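Local coordinates for putative branched-chain amino acid transport system substrate-binding protein (Rhodopseudomonas palustris, PDB 3TX6), which binds 3-(4-hydroxyphenyl)pyruvic acid and probably delivers this and related aromatic acids to an ABC transporter for uptake, at residues Ile166-Glu170 / Lys185-Pro191. Sequence-based numbering, arbitrary orientation.
Sequences IVAEE and KLVAANP. With ACY (acetic acid), chain F.
Ala168 sets its methyl group against the helix, with CB 3.8 Å from CD2 of Leu186 and 4.2 Å from CB of Ala189, so one small side chain meets two residues on the same helical face. Next to it, Val167 turns CG2 onto the ring of Pro191, CG2 to CB 3.7 Å; with CG1 opposite the carbonyl carbon (chi1 -58°), CG2 is the methyl that faces the proline. At the other end Glu170 slides its CG past CG of Leu186, the two chains running in opposite directions. A bend at chi2 (-73°) then swings its carboxylate across the extended chain of Lys185 at about a right angle. OE2 of Glu170 lies 3.3 Å from CD of Lys185. Between OE2 of Glu170 and NZ of Lys185 the gap is 4.4 Å, too long for a salt bridge, and the attraction between the charges is probably modest. Replacing Glu170 by an alanine removes both the CG that lies along Leu186 and the carboxylate, which would probably uncover the side of Leu186 and leave the Lys185 ammonium without its nearby opposite charge. No hydrogen bond joins the two segments.

Behind this layer the helix ends at Ala189, and Asn190, with positive phi, turns the chain so that Pro191 comes back toward the strand; Asn190 ND2 donates a nearly straight bond of 2.9 Å to OXT of an acetic acid molecule, probably from the crystallisation liquor. Strand and helix run antiparallel, their axes 8.5 Å apart, and this is a beta-alpha-beta crossover: strand 165-172, at the edge of its sheet, leads through helix 180-189 to strand 193-197, beyond strand 137-143. Leu186 also reaches Ile141 of that middle strand, while Ile166 and Glu169 face helix 146-161 on the opposite side of the sheet.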
# COMPACT_ATOMS: atom_id res chain seq x y z
N ILE A 166 19.17 16.24 6.48
CA ILE A 166 17.84 16.65 6.91
C ILE A 166 17.92 17.97 7.67
O ILE A 166 18.58 18.04 8.71
CB ILE A 166 17.18 15.62 7.81
CG1 ILE A 166 17.01 14.29 7.06
CG2 ILE A 166 15.82 16.12 8.27
CD1 ILE A 166 16.65 13.16 8.00
N VAL A 167 17.30 19.00 7.11
CA VAL A 167 17.37 20.34 7.69
C VAL A 167 16.08 20.80 8.35
O VAL A 167 16.03 21.89 8.95
CB VAL A 167 17.87 21.38 6.65
CG1 VAL A 167 19.24 20.96 6.14
CG2 VAL A 167 16.87 21.56 5.50
N ALA A 168 15.05 19.97 8.26
CA ALA A 168 13.79 20.30 8.84
C ALA A 168 12.89 19.06 8.89
O ALA A 168 12.82 18.29 7.90
CB ALA A 168 13.10 21.42 8.04
N GLU A 169 12.16 18.94 10.00
CA GLU A 169 11.22 17.85 10.22
C GLU A 169 9.95 18.41 10.85
O GLU A 169 10.01 18.93 11.96
CB GLU A 169 11.78 16.78 11.14
CG GLU A 169 10.79 15.63 11.39
CD GLU A 169 10.99 14.88 12.71
OE1 GLU A 169 11.92 15.21 13.47
OE2 GLU A 169 10.18 13.96 13.01
N GLU A 170 8.83 18.27 10.14
CA GLU A 170 7.54 18.71 10.63
C GLU A 170 6.52 17.59 10.49
O GLU A 170 6.58 16.78 9.54
CB GLU A 170 7.07 19.92 9.83
CG GLU A 170 8.01 21.15 9.93
CD GLU A 170 7.91 21.83 11.28
OE1 GLU A 170 6.77 21.89 11.83
OE2 GLU A 170 8.95 22.31 11.78
N LYS A 185 7.82 27.06 8.25
CA LYS A 185 9.17 26.65 8.66
C LYS A 185 9.94 25.98 7.54
O LYS A 185 11.08 26.25 7.30
CB LYS A 185 9.09 25.70 9.84
CG LYS A 185 8.42 26.34 11.03
CD LYS A 185 8.62 25.52 12.28
CE LYS A 185 8.14 26.27 13.51
NZ LYS A 185 8.35 25.47 14.75
N LEU A 186 9.31 25.05 6.88
CA LEU A 186 9.92 24.40 5.73
C LEU A 186 10.37 25.38 4.65
O LEU A 186 11.50 25.27 4.17
CB LEU A 186 8.96 23.37 5.13
CG LEU A 186 8.79 22.09 5.94
CD1 LEU A 186 7.57 21.36 5.41
CD2 LEU A 186 10.02 21.20 5.86
N VAL A 187 9.52 26.33 4.24
CA VAL A 187 9.87 27.26 3.15
C VAL A 187 11.05 28.15 3.57
O VAL A 187 11.90 28.51 2.70
CB VAL A 187 8.66 28.11 2.67
CG1 VAL A 187 9.09 29.46 2.08
CG2 VAL A 187 7.82 27.31 1.68
N ALA A 188 11.05 28.49 4.87
CA ALA A 188 12.09 29.27 5.52
C ALA A 188 13.43 28.55 5.43
O ALA A 188 14.46 29.17 5.10
CB ALA A 188 11.71 29.47 6.99
N ALA A 189 13.41 27.25 5.73
CA ALA A 189 14.62 26.43 5.70
C ALA A 189 15.07 26.18 4.26
O ALA A 189 16.23 25.89 4.02
CB ALA A 189 14.36 25.11 6.42
N ASN A 190 14.12 26.25 3.33
CA ASN A 190 14.39 26.16 1.87
C ASN A 190 15.36 25.03 1.52
O ASN A 190 16.39 25.25 0.86
CB ASN A 190 14.82 27.51 1.21
CG ASN A 190 14.75 27.47 -0.33
OD1 ASN A 190 13.91 26.76 -0.94
ND2 ASN A 190 15.65 28.20 -0.99
N PRO A 191 15.00 23.81 1.94
CA PRO A 191 15.78 22.64 1.55
C PRO A 191 15.69 22.48 0.04
O PRO A 191 14.73 23.01 -0.58
CB PRO A 191 15.10 21.50 2.28
CG PRO A 191 13.69 21.95 2.43
CD PRO A 191 13.76 23.43 2.65
C ACY F . 14.89 29.02 -4.76
O ACY F . 15.15 28.95 -5.99
OXT ACY F . 15.52 28.37 -3.88
CH3 ACY F . 13.78 29.92 -4.31